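Local coordinates for protein endoglucanase family 5 (Clostridium acetobutylicum ATCC 824, PDB 6PZ7) that probably hydrolyses internal beta-1,4 linkages of cellulose and related plant polysaccharides, as a broad-specificity family 5 endoglucanase, at residues 173-178 and 211-216; 166-171 and 206-211; 131-136 and 181-186; 70-75 and 121-126. All blocks are in the same frame, centred on the assembly; numbering follows the deposited sequence.

Contact 1 of 4, residues 173-178 and 211-216; sequences TAVNTI and NNDKRV
Asn176 and Asn211 meet amide to amide at the exposed edge of this contact. Asn211 ND2 donates to Asn176 OD1 at 2.8 Å, and the N-H...O angle of 150° shows a moderately bent bond. The acceptor lies in the amide plane of Asn211, whereas the donor is tilted from the carbonyl plane of Asn176; the two amide planes are themselves turned 23° apart. A water closes the other half of the pair: it accepts from Asn176 ND2 at 3.0 Å and donates to Asn211 OD1 at 2.6 Å. Each amide is thus used at both its ends, which limits its rotation.

The setting is the outer layer of the family's TIM barrel. Helix 161-180 supplies Val175 and Asn176, and the loop leading into strand 216-221, with the strand's first residue Val216, supplies the rest.

On the buried side the apolar pair is Val175 CG2 with Val216 CG2, at 4.3 Å. The other methyl, Val175 CG1, anti to the backbone N (chi1 166°), makes a van der Waals touch on Asp213 OD2 at 4.0 Å. Pro210 and Ile190 also pack on Val175.

Asp213 adds a carboxylate that is bonded at both oxygens. Its OD1 accepts from Arg215 N at 2.8 Å through the anti lone pair, forming an Asx turn that overlaps the type I beta turn from Asp213 to Val216. Its OD2 makes a salt bridge with Arg179, one helical turn beyond Val175.

Contact 2 of 4, residues 166-171 and 206-211; sequences VINKFN and DLVIPN
Asn168 reads the backbone of the loop with both ends of its amide. Asn168 ND2 donates to Asp206 O at 2.9 Å in a nearly straight bond, with the acceptor lying in the amide plane. Asn168 OD1 receives Val208 N at 3.0 Å, also nearly straight at hydrogen (166°), but this donor stands well above the carbonyl plane, at a C=O...N angle of only 106°. With CG anti to the carbonyl carbon (chi1 -72°), the amide extends from the helix to the loop, where the Val208 side chain crosses it at about a right angle, CG2 lying 3.6 Å from Asn168 ND2.

About one helical turn further along, the contact turns to van der Waals packing: Pro210 CG rests 3.7 Å from Asn171 O and 3.9 Å from Asn171 CB.

Two waters form the next layer. One donates to Asn168 OD1 and to Val208 O and accepts from Asn171 ND2 at 2.9 Å; the other donates to Asn168 O and Val208 O, so that Val208 O is gripped twice. Asn171 is positioned in turn by Thr143, which bonds its OD1, and by Pro193 O, which accepts from its ND2. Asp206 is tied to helix 161-180 a second time, by a salt bridge to Arg164.

The loop therefore runs beside helix 161-180 on the outside of the barrel, with Leu207 and Ile209 packing on Val218 of strand 216-221, while Phe170 faces helix 111-132.

Contact 3 of 4, residues 131-136 and 181-186; sequences RFKDYD and TGSNNS
The amide of Asn185 lies against the backbone end of Lys133, its ND2 3.4 Å from Lys133 CB. ND2 donates to Thr181 OG1, in the amide plane at 2.8 Å and itself bonded to Ile178 O, and also to Ala129 O. Asn184 ND2 donates to Tyr135 O at 3.1 Å from above the carbonyl plane, the acceptor lying 17° out of the amide plane. Tyr135 starts away from the other segment, and Phe132 C lies in the plane of its ring, at the edge.

These groups join two neighbouring alpha-to-beta loops of the TIM barrel, following helices 111-132 and 161-180. Phe132 to Tyr135 form a type I beta turn, and Gly182, with positive phi, leaves helical geometry. Arg188 braces both loops through Tyr135 O and Asn185 OD1.

In the conformer described, one of two, Lys133 starts from the crowded position (chi1 69°) and bends at chi3. That brings NZ nearly along the C=O axis of Thr181, 2.7 Å from its O, probably favoured by the negative, C-terminal end of helix 161-180, which stops just before Thr181. A weak bond joins Asn184 N to Lys133 O (N-H...O 128°). On the solvent side, Ser183 OG donates to Asp134 OD1 at 2.7 Å, nearly along its C-O bond.

Contact 4 of 4, residues 70-75 and 121-126; sequences PSYTID and LTKVWG
Pro70, which follows a cis peptide bond, meets Lys123 through its backbone: Pro70 O is 3.7 Å from Lys123 CE and equally far from Lys123 CG. The lysine, in the conformer described, bends at chi2 (70°), which lays its methylene chain alongside this carbonyl. Ser71 adds a looser touch, its O 4.1 Å from Lys123 CG.

Tyr72 is the point of closest backbone approach, its CA 6.4 Å from Lys123 CA. Its ring meets the lysine obliquely, with Tyr72 CD2 at 4.0 Å from Lys123 CB, and its CB also reaches Val124 CG2. The backbone of Tyr72 is anchored by Gln127, one turn along helix 111-132, which donates to Tyr72 O and accepts from Ile74 N.

Ile74 packs deeper. Its CD1 touches Val124 CG1 at 4.1 Å, the two side chains crossing at about a right angle, and also lies 3.8 Å from Val124 O. Asp75 then caps the helix 76-91 that follows in this TIM barrel.

Chemically, the two segments meet by van der Waals contact of aliphatic and ring carbons, with backbone carbonyl oxygens touching the carbon chains, and with no hydrogen bond between the segments. The charge of Lys123 goes elsewhere, NZ pairing with Asp119 on its own helix, so the lysine serves this contact with its carbons.

In the fold
From the N terminus, contact 4 comes first and is complete before the others open: 70-75 returns to 121-126, enclosing helix 76-91 and strand 95-99. Contact 3 starts further down the same helix 111-132 and closes at 181-186, just after helix 161-180. Contacts 2 and 1 open on that helix, before contact 3 has closed, and end in the loop before strand 216-221. Contacts 1, 2 and 3 therefore cross pairwise, and none nests within another. Contacts 1 and 2 share Asn211 and touch through Val175 and Pro210. Helix 111-132 meets helix 161-180 between contacts 4 and 1, where Thr122 packs on Thr173, so consecutive outer elements of the barrel are linked side by side.

Contact 1 of 4, residues 173-178 and 211-216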
loop_
_atom_site.group_PDB
_atom_site.type_symbol
_atom_site.label_atom_id
_atom_site.label_comp_id
_atom_site.label_asym_id
_atom_site.label_seq_id
_atom_site.Cartn_x
_atom_site.Cartn_y
_atom_site.Cartn_z
ATOM N N THR A 173 8.987 6.041 15.033
ATOM C CA THR A 173 8.617 5.147 16.115
ATOM C C THR A 173 8.429 3.736 15.579
ATOM O O THR A 173 8.913 2.757 16.164
ATOM C CB THR A 173 7.309 5.624 16.756
ATOM O OG1 THR A 173 7.490 6.905 17.379
ATOM C CG2 THR A 173 6.828 4.638 17.806
ATOM N N ALA A 174 7.677 3.602 14.489
ATOM C CA ALA A 174 7.431 2.265 13.927
ATOM C C ALA A 174 8.717 1.591 13.453
ATOM O O ALA A 174 8.945 0.416 13.733
ATOM C CB ALA A 174 6.405 2.373 12.822
ATOM N N VAL A 175 9.577 2.311 12.735
ATOM C CA VAL A 175 10.840 1.731 12.276
ATOM C C VAL A 175 11.692 1.297 13.460
ATOM O O VAL A 175 12.247 0.190 13.477
ATOM C CB VAL A 175 11.610 2.702 11.356
ATOM C CG1 VAL A 175 13.037 2.242 11.164
ATOM C CG2 VAL A 175 10.891 2.837 10.002
ATOM N N ASN A 176 11.837 2.165 14.473
ATOM C CA ASN A 176 12.664 1.796 15.618
ATOM C C ASN A 176 12.092 0.572 16.340
ATOM O O ASN A 176 12.831 -0.312 16.788
ATOM C CB ASN A 176 12.783 2.963 16.596
ATOM C CG ASN A 176 13.786 4.025 16.150
ATOM O OD1 ASN A 176 14.649 3.774 15.337
ATOM N ND2 ASN A 176 13.662 5.213 16.722
ATOM N N THR A 177 10.773 0.527 16.497
ATOM C CA THR A 177 10.131 -0.607 17.165
ATOM C C THR A 177 10.358 -1.897 16.388
ATOM O O THR A 177 10.705 -2.931 16.963
ATOM C CB THR A 177 8.643 -0.343 17.325
ATOM O OG1 THR A 177 8.431 0.817 18.138
ATOM C CG2 THR A 177 7.897 -1.499 17.940
ATOM N N ILE A 178 10.173 -1.856 15.070
ATOM C CA ILE A 178 10.445 -3.022 14.236
ATOM C C ILE A 178 11.876 -3.478 14.442
ATOM O O ILE A 178 12.157 -4.670 14.682
ATOM C CB ILE A 178 10.148 -2.684 12.761
ATOM C CG1 ILE A 178 8.636 -2.549 12.529
ATOM C CG2 ILE A 178 10.782 -3.734 11.851
ATOM C CD1 ILE A 178 8.258 -1.767 11.304
ATOM N N ASN A 211 15.813 7.789 10.663
ATOM C CA ASN A 211 17.226 7.475 10.882
ATOM C C ASN A 211 18.057 7.490 9.607
ATOM O O ASN A 211 19.170 6.964 9.579
ATOM C CB ASN A 211 17.404 6.121 11.585
ATOM C CG ASN A 211 16.681 6.049 12.891
ATOM O OD1 ASN A 211 16.780 6.963 13.717
ATOM N ND2 ASN A 211 15.936 4.971 13.120
ATOM N N ASN A 212 17.534 8.064 8.513
ATOM C CA ASN A 212 18.188 7.938 7.204
ATOM C C ASN A 212 18.535 6.467 6.929
ATOM O O ASN A 212 19.570 6.154 6.360
ATOM C CB ASN A 212 19.429 8.848 7.099
ATOM C CG ASN A 212 19.776 9.196 5.662
ATOM O OD1 ASN A 212 19.074 8.832 4.725
ATOM N ND2 ASN A 212 20.868 9.945 5.477
ATOM N N ASP A 213 17.607 5.576 7.288
ATOM C CA ASP A 213 17.793 4.128 7.149
ATOM C C ASP A 213 17.817 3.749 5.675
ATOM O O ASP A 213 16.879 4.026 4.925
ATOM C CB ASP A 213 16.626 3.494 7.895
ATOM C CG ASP A 213 16.685 1.975 8.019
ATOM O OD1 ASP A 213 17.042 1.283 7.047
ATOM O OD2 ASP A 213 16.358 1.496 9.117
ATOM N N LYS A 214 18.901 3.066 5.265
ATOM C CA LYS A 214 19.091 2.718 3.861
ATOM C C LYS A 214 18.128 1.647 3.363
ATOM O O LYS A 214 18.065 1.406 2.155
ATOM C CB LYS A 214 20.532 2.261 3.594
ATOM C CG LYS A 214 20.881 0.920 4.234
ATOM C CD LYS A 214 22.344 0.516 3.963
ATOM C CE LYS A 214 22.680 -0.800 4.633
ATOM N NZ LYS A 214 24.137 -1.155 4.488
ATOM N N ARG A 215 17.403 1.008 4.269
ATOM C CA ARG A 215 16.458 -0.037 3.917
ATOM C C ARG A 215 15.012 0.426 4.001
ATOM O O ARG A 215 14.095 -0.404 4.068
ATOM C CB ARG A 215 16.720 -1.273 4.770
ATOM C CG ARG A 215 18.054 -1.929 4.433
ATOM C CD ARG A 215 18.125 -3.337 4.951
ATOM N NE ARG A 215 19.399 -3.996 4.646
ATOM C CZ ARG A 215 20.473 -3.909 5.404
ATOM N NH1 ARG A 215 20.460 -3.187 6.515
ATOM N NH2 ARG A 215 21.578 -4.557 5.041
ATOM N N VAL A 216 14.786 1.736 3.999
ATOM C CA VAL A 216 13.452 2.318 3.961
ATOM C C VAL A 216 13.100 2.777 2.558
ATOM O O VAL A 216 13.925 3.407 1.872
ATOM C CB VAL A 216 13.304 3.446 5.000
ATOM C CG1 VAL A 216 12.001 4.250 4.764
ATOM C CG2 VAL A 216 13.315 2.879 6.404
HETATM O O HOH W 1 15.982 6.970 16.234
#

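Contact 2 of 4, residues 166-171 and 206-211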
loop_
_atom_site.group_PDB
_atom_site.type_symbol
_atom_site.label_atom_id
_atom_site.label_comp_id
_atom_site.label_asym_id
_atom_site.label_seq_id
_atom_site.Cartn_x
_atom_site.Cartn_y
_atom_site.Cartn_z
ATOM N N VAL A 166 4.217 15.252 12.616
ATOM C CA VAL A 166 3.871 14.128 13.481
ATOM C C VAL A 166 3.960 12.800 12.728
ATOM O O VAL A 166 4.400 11.791 13.293
ATOM C CB VAL A 166 2.512 14.345 14.160
ATOM C CG1 VAL A 166 2.124 13.124 14.996
ATOM C CG2 VAL A 166 2.551 15.610 15.032
ATOM N N ILE A 167 3.588 12.759 11.458
ATOM C CA ILE A 167 3.758 11.515 10.716
ATOM C C ILE A 167 5.216 11.097 10.673
ATOM O O ILE A 167 5.528 9.901 10.734
ATOM C CB ILE A 167 3.139 11.617 9.328
ATOM C CG1 ILE A 167 1.607 11.612 9.492
ATOM C CG2 ILE A 167 3.660 10.509 8.404
ATOM C CD1 ILE A 167 0.904 12.072 8.338
ATOM N N ASN A 168 6.141 12.035 10.546
ATOM C CA ASN A 168 7.542 11.642 10.570
ATOM C C ASN A 168 7.891 10.967 11.891
ATOM O O ASN A 168 8.649 9.991 11.921
ATOM C CB ASN A 168 8.452 12.852 10.345
ATOM C CG ASN A 168 8.418 13.353 8.908
ATOM O OD1 ASN A 168 8.231 12.569 7.960
ATOM N ND2 ASN A 168 8.627 14.626 8.720
ATOM N N LYS A 169 7.348 11.482 13.005
ATOM C CA LYS A 169 7.579 10.869 14.306
ATOM C C LYS A 169 6.956 9.482 14.383
ATOM O O LYS A 169 7.568 8.553 14.919
ATOM C CB LYS A 169 7.027 11.784 15.414
ATOM C CG LYS A 169 7.538 13.239 15.389
ATOM C CD LYS A 169 6.920 14.050 16.521
ATOM C CE LYS A 169 7.235 15.527 16.427
ATOM N NZ LYS A 169 6.639 16.299 17.567
ATOM N N PHE A 170 5.752 9.324 13.856
ATOM C CA PHE A 170 5.125 8.012 13.862
ATOM C C PHE A 170 5.917 6.999 13.030
ATOM O O PHE A 170 6.086 5.847 13.453
ATOM C CB PHE A 170 3.709 8.086 13.297
ATOM C CG PHE A 170 2.677 8.793 14.169
ATOM C CD1 PHE A 170 2.882 9.075 15.510
ATOM C CD2 PHE A 170 1.469 9.121 13.606
ATOM C CE1 PHE A 170 1.890 9.699 16.260
ATOM C CE2 PHE A 170 0.471 9.734 14.360
ATOM C CZ PHE A 170 0.686 10.019 15.689
ATOM N N ASN A 171 6.383 7.394 11.838
ATOM C CA ASN A 171 7.170 6.480 11.025
ATOM C C ASN A 171 8.459 6.101 11.742
ATOM O O ASN A 171 8.894 4.943 11.678
ATOM C CB ASN A 171 7.471 7.108 9.659
ATOM C CG ASN A 171 6.297 7.033 8.690
ATOM O OD1 ASN A 171 5.487 6.091 8.755
ATOM N ND2 ASN A 171 6.233 7.968 7.748
ATOM N N ASP A 206 8.199 17.289 2.917
ATOM C CA ASP A 206 8.347 17.266 4.354
ATOM C C ASP A 206 8.653 15.889 4.925
ATOM O O ASP A 206 9.000 15.792 6.115
ATOM C CB ASP A 206 7.132 17.868 5.079
ATOM C CG ASP A 206 7.072 19.384 5.015
ATOM O OD1 ASP A 206 8.033 20.022 4.507
ATOM O OD2 ASP A 206 6.054 19.947 5.520
ATOM N N LEU A 207 8.593 14.838 4.114
ATOM C CA LEU A 207 8.927 13.500 4.566
ATOM C C LEU A 207 10.377 13.441 5.016
ATOM O O LEU A 207 11.279 13.879 4.299
ATOM C CB LEU A 207 8.697 12.522 3.423
ATOM C CG LEU A 207 8.813 11.060 3.806
ATOM C CD1 LEU A 207 7.633 10.640 4.662
ATOM C CD2 LEU A 207 8.905 10.201 2.577
ATOM N N VAL A 208 10.596 12.844 6.179
ATOM C CA VAL A 208 11.925 12.522 6.696
ATOM C C VAL A 208 12.034 11.011 6.785
ATOM O O VAL A 208 11.199 10.362 7.420
ATOM C CB VAL A 208 12.181 13.179 8.065
ATOM C CG1 VAL A 208 13.515 12.700 8.634
ATOM C CG2 VAL A 208 12.135 14.679 7.912
ATOM N N ILE A 209 13.049 10.439 6.157
ATOM C CA ILE A 209 13.280 8.996 6.268
ATOM C C ILE A 209 13.784 8.661 7.672
ATOM O O ILE A 209 14.842 9.175 8.070
ATOM C CB ILE A 209 14.312 8.540 5.219
ATOM C CG1 ILE A 209 13.843 8.854 3.807
ATOM C CG2 ILE A 209 14.641 7.044 5.399
ATOM C CD1 ILE A 209 12.650 8.022 3.321
ATOM N N PRO A 210 13.102 7.818 8.445
ATOM C CA PRO A 210 13.559 7.497 9.808
ATOM C C PRO A 210 15.014 7.079 9.856
ATOM O O PRO A 210 15.432 6.134 9.154
ATOM C CB PRO A 210 12.634 6.337 10.228
ATOM C CG PRO A 210 11.360 6.591 9.481
ATOM C CD PRO A 210 11.827 7.138 8.122
ATOM N N ASN A 211 15.813 7.789 10.663
ATOM C CA ASN A 211 17.226 7.475 10.882
ATOM C C ASN A 211 18.057 7.490 9.607
ATOM O O ASN A 211 19.170 6.964 9.579
ATOM C CB ASN A 211 17.404 6.121 11.585
ATOM C CG ASN A 211 16.681 6.049 12.891
ATOM O OD1 ASN A 211 16.780 6.963 13.717
ATOM N ND2 ASN A 211 15.936 4.971 13.120
HETATM O O HOH W 2 8.459 9.836 7.739
HETATM O O HOH W 3 10.900 9.973 10.263
#

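Contact 3 of 4, residues 131-136 and 181-186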
loop_
_atom_site.group_PDB
_atom_site.type_symbol
_atom_site.label_atom_id
_atom_site.label_comp_id
_atom_site.label_asym_id
_atom_site.label_seq_id
_atom_site.Cartn_x
_atom_site.Cartn_y
_atom_site.Cartn_z
ATOM N N ARG A 131 5.899 -11.238 15.841
ATOM C CA ARG A 131 5.301 -12.421 15.237
ATOM C C ARG A 131 5.968 -12.763 13.911
ATOM O O ARG A 131 6.130 -13.949 13.573
ATOM C CB ARG A 131 3.795 -12.222 15.039
ATOM C CG ARG A 131 3.134 -13.312 14.201
ATOM C CD ARG A 131 3.227 -14.689 14.865
ATOM N NE ARG A 131 2.245 -14.818 15.941
ATOM C CZ ARG A 131 1.058 -15.422 15.821
ATOM N NH1 ARG A 131 0.678 -15.965 14.666
ATOM N NH2 ARG A 131 0.244 -15.467 16.872
ATOM N N PHE A 132 6.353 -11.747 13.139
ATOM C CA PHE A 132 6.844 -11.935 11.778
ATOM C C PHE A 132 8.358 -11.789 11.642
ATOM O O PHE A 132 8.876 -11.732 10.522
ATOM C CB PHE A 132 6.084 -10.971 10.846
ATOM C CG PHE A 132 4.637 -11.360 10.646
ATOM C CD1 PHE A 132 4.316 -12.316 9.691
ATOM C CD2 PHE A 132 3.642 -10.839 11.431
ATOM C CE1 PHE A 132 3.007 -12.744 9.543
ATOM C CE2 PHE A 132 2.330 -11.235 11.262
ATOM C CZ PHE A 132 2.023 -12.224 10.327
ATOM N N LYS A 133 9.089 -11.861 12.748
ATOM C CA LYS A 133 10.497 -11.471 12.756
ATOM C C LYS A 133 11.393 -12.414 11.960
ATOM O O LYS A 133 12.473 -11.991 11.506
ATOM C CB LYS A 133 11.017 -11.374 14.200
ATOM C CG LYS A 133 11.133 -12.699 14.927
ATOM C CD LYS A 133 11.288 -12.514 16.443
ATOM C CE LYS A 133 12.535 -11.726 16.779
ATOM N NZ LYS A 133 12.622 -11.438 18.244
ATOM N N ASP A 134 11.005 -13.680 11.810
ATOM C CA ASP A 134 11.893 -14.663 11.201
ATOM C C ASP A 134 11.739 -14.802 9.691
ATOM O O ASP A 134 12.496 -15.544 9.060
ATOM C CB ASP A 134 11.735 -16.031 11.851
ATOM C CG ASP A 134 12.279 -16.099 13.269
ATOM O OD1 ASP A 134 13.135 -15.286 13.661
ATOM O OD2 ASP A 134 11.862 -17.036 13.964
ATOM N N TYR A 135 10.793 -14.119 9.071
ATOM C CA TYR A 135 10.660 -14.154 7.613
ATOM C C TYR A 135 11.893 -13.520 6.964
ATOM O O TYR A 135 12.510 -12.596 7.522
ATOM C CB TYR A 135 9.378 -13.419 7.173
ATOM C CG TYR A 135 8.142 -14.240 7.418
ATOM C CD1 TYR A 135 7.509 -14.242 8.654
ATOM C CD2 TYR A 135 7.588 -15.048 6.410
ATOM C CE1 TYR A 135 6.403 -15.057 8.885
ATOM C CE2 TYR A 135 6.475 -15.826 6.645
ATOM C CZ TYR A 135 5.900 -15.809 7.885
ATOM O OH TYR A 135 4.794 -16.575 8.182
ATOM N N ASP A 136 12.180 -13.927 5.733
ATOM C CA ASP A 136 13.284 -13.336 4.965
ATOM C C ASP A 136 12.839 -12.019 4.325
ATOM O O ASP A 136 11.758 -11.498 4.596
ATOM C CB ASP A 136 13.907 -14.347 4.001
ATOM C CG ASP A 136 13.059 -14.691 2.826
ATOM O OD1 ASP A 136 12.156 -13.973 2.422
ATOM O OD2 ASP A 136 13.324 -15.816 2.274
ATOM N N THR A 181 13.151 -5.441 17.600
ATOM C CA THR A 181 12.783 -6.840 17.825
ATOM C C THR A 181 13.802 -7.840 17.278
ATOM O O THR A 181 13.710 -9.047 17.609
ATOM C CB THR A 181 11.389 -7.137 17.263
ATOM O OG1 THR A 181 11.369 -6.965 15.830
ATOM C CG2 THR A 181 10.341 -6.259 17.886
ATOM N N GLY A 182 14.779 -7.393 16.486
ATOM C CA GLY A 182 15.883 -8.288 16.103
ATOM C C GLY A 182 15.503 -9.360 15.075
ATOM O O GLY A 182 14.529 -9.247 14.309
ATOM N N SER A 183 16.310 -10.432 15.070
ATOM C CA SER A 183 16.265 -11.446 14.026
ATOM C C SER A 183 16.307 -10.734 12.665
ATOM O O SER A 183 17.025 -9.739 12.506
ATOM C CB SER A 183 15.037 -12.358 14.174
ATOM O OG SER A 183 15.062 -13.435 13.208
ATOM N N ASN A 184 15.502 -11.176 11.699
ATOM C CA ASN A 184 15.548 -10.574 10.375
ATOM C C ASN A 184 14.930 -9.192 10.344
ATOM O O ASN A 184 15.066 -8.494 9.331
ATOM C CB ASN A 184 14.912 -11.507 9.349
ATOM C CG ASN A 184 15.781 -12.700 9.042
ATOM O OD1 ASN A 184 17.007 -12.680 9.271
ATOM N ND2 ASN A 184 15.181 -13.736 8.521
ATOM N N ASN A 185 14.272 -8.753 11.420
ATOM C CA ASN A 185 13.774 -7.384 11.467
ATOM C C ASN A 185 14.890 -6.364 11.531
ATOM O O ASN A 185 14.640 -5.194 11.240
ATOM C CB ASN A 185 12.770 -7.194 12.597
ATOM C CG ASN A 185 11.478 -7.927 12.351
ATOM O OD1 ASN A 185 11.148 -8.326 11.228
ATOM N ND2 ASN A 185 10.702 -8.094 13.398
ATOM N N SER A 186 16.115 -6.761 11.882
ATOM C CA SER A 186 17.241 -5.829 11.871
ATOM C C SER A 186 17.553 -5.345 10.465
ATOM O O SER A 186 18.068 -4.230 10.293
ATOM C CB SER A 186 18.478 -6.477 12.507
ATOM O OG SER A 186 18.244 -6.743 13.877
#

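Contact 4 of 4, residues 70-75 and 121-126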
loop_
_atom_site.group_PDB
_atom_site.type_symbol
_atom_site.label_atom_id
_atom_site.label_comp_id
_atom_site.label_asym_id
_atom_site.label_seq_id
_atom_site.Cartn_x
_atom_site.Cartn_y
_atom_site.Cartn_z
ATOM N N PRO A 70 -2.974 -0.538 28.873
ATOM C CA PRO A 70 -1.723 -0.148 28.215
ATOM C C PRO A 70 -0.992 -1.277 27.503
ATOM O O PRO A 70 0.090 -1.049 26.976
ATOM C CB PRO A 70 -0.881 0.400 29.389
ATOM C CG PRO A 70 -1.891 0.669 30.480
ATOM C CD PRO A 70 -2.850 -0.443 30.337
ATOM N N SER A 71 -1.562 -2.481 27.504
ATOM C CA SER A 71 -0.961 -3.628 26.823
ATOM C C SER A 71 -1.299 -3.690 25.337
ATOM O O SER A 71 -0.507 -4.198 24.535
ATOM C CB SER A 71 -1.374 -4.937 27.491
ATOM O OG SER A 71 -2.756 -4.926 27.829
ATOM N N TYR A 72 -2.478 -3.230 24.939
ATOM C CA TYR A 72 -2.900 -3.187 23.553
ATOM C C TYR A 72 -2.695 -4.546 22.885
ATOM O O TYR A 72 -2.168 -4.651 21.772
ATOM C CB TYR A 72 -2.193 -2.077 22.795
ATOM C CG TYR A 72 -2.514 -0.702 23.309
ATOM C CD1 TYR A 72 -3.776 -0.172 23.151
ATOM C CD2 TYR A 72 -1.535 0.104 23.889
ATOM C CE1 TYR A 72 -4.068 1.137 23.573
ATOM C CE2 TYR A 72 -1.821 1.409 24.285
ATOM C CZ TYR A 72 -3.085 1.899 24.116
ATOM O OH TYR A 72 -3.419 3.193 24.509
ATOM N N THR A 73 -3.159 -5.598 23.544
ATOM C CA THR A 73 -2.893 -6.959 23.078
ATOM C C THR A 73 -3.611 -7.216 21.761
ATOM O O THR A 73 -4.833 -7.042 21.663
ATOM C CB THR A 73 -3.384 -7.966 24.112
ATOM O OG1 THR A 73 -2.725 -7.662 25.346
ATOM C CG2 THR A 73 -3.111 -9.371 23.704
ATOM N N ILE A 74 -2.886 -7.701 20.769
ATOM C CA ILE A 74 -3.497 -8.092 19.503
ATOM C C ILE A 74 -4.046 -9.511 19.662
ATOM O O ILE A 74 -3.337 -10.430 20.082
ATOM C CB ILE A 74 -2.491 -8.030 18.330
ATOM C CG1 ILE A 74 -1.909 -6.629 18.173
ATOM C CG2 ILE A 74 -3.193 -8.460 17.032
ATOM C CD1 ILE A 74 -0.865 -6.504 17.080
ATOM N N ASP A 75 -5.302 -9.691 19.299
ATOM C CA ASP A 75 -5.915 -11.013 19.375
ATOM C C ASP A 75 -5.072 -12.063 18.657
ATOM O O ASP A 75 -4.758 -11.930 17.462
ATOM C CB ASP A 75 -7.308 -10.929 18.754
ATOM C CG ASP A 75 -7.990 -12.268 18.621
ATOM O OD1 ASP A 75 -7.545 -13.248 19.248
ATOM O OD2 ASP A 75 -8.962 -12.347 17.848
ATOM N N LEU A 121 1.351 2.808 18.999
ATOM C CA LEU A 121 2.066 2.309 17.836
ATOM C C LEU A 121 3.235 1.462 18.254
ATOM O O LEU A 121 3.505 0.433 17.629
ATOM C CB LEU A 121 2.590 3.494 17.040
ATOM C CG LEU A 121 1.743 4.019 15.910
ATOM C CD1 LEU A 121 2.375 5.303 15.351
ATOM C CD2 LEU A 121 1.550 2.948 14.799
ATOM N N THR A 122 3.949 1.860 19.298
ATOM C CA THR A 122 5.058 1.061 19.798
ATOM C C THR A 122 4.564 -0.315 20.228
ATOM O O THR A 122 5.157 -1.340 19.865
ATOM C CB THR A 122 5.751 1.775 20.971
ATOM O OG1 THR A 122 6.203 3.068 20.567
ATOM C CG2 THR A 122 6.923 0.992 21.460
ATOM N N LYS A 123 3.492 -0.357 21.022
ATOM C CA LYS A 123 2.999 -1.642 21.511
ATOM C C LYS A 123 2.486 -2.518 20.377
ATOM O O LYS A 123 2.719 -3.733 20.342
ATOM C CB LYS A 123 1.871 -1.427 22.534
ATOM C CG LYS A 123 2.315 -1.331 23.979
ATOM C CD LYS A 123 3.099 -0.035 24.296
ATOM C CE LYS A 123 3.388 0.093 25.820
ATOM N NZ LYS A 123 4.152 1.315 26.090
ATOM N N VAL A 124 1.752 -1.921 19.447
ATOM C CA VAL A 124 1.131 -2.677 18.352
ATOM C C VAL A 124 2.179 -3.163 17.348
ATOM O O VAL A 124 2.233 -4.355 17.044
ATOM C CB VAL A 124 0.005 -1.856 17.690
ATOM C CG1 VAL A 124 -0.482 -2.506 16.423
ATOM C CG2 VAL A 124 -1.138 -1.656 18.666
ATOM N N TRP A 125 3.037 -2.271 16.839
ATOM C CA TRP A 125 4.105 -2.729 15.948
ATOM C C TRP A 125 5.062 -3.683 16.651
ATOM O O TRP A 125 5.626 -4.580 16.013
ATOM C CB TRP A 125 4.870 -1.583 15.269
ATOM C CG TRP A 125 4.376 -1.285 13.887
ATOM C CD1 TRP A 125 3.718 -0.190 13.443
ATOM C CD2 TRP A 125 4.433 -2.185 12.778
ATOM N NE1 TRP A 125 3.392 -0.311 12.128
ATOM C CE2 TRP A 125 3.799 -1.551 11.698
ATOM C CE3 TRP A 125 4.952 -3.482 12.590
ATOM C CZ2 TRP A 125 3.657 -2.178 10.457
ATOM C CZ3 TRP A 125 4.838 -4.069 11.356
ATOM C CH2 TRP A 125 4.185 -3.425 10.304
ATOM N N GLY A 126 5.273 -3.566 17.967
ATOM C CA GLY A 126 6.139 -4.528 18.640
ATOM C C GLY A 126 5.597 -5.938 18.523
ATOM O O GLY A 126 6.328 -6.895 18.262
#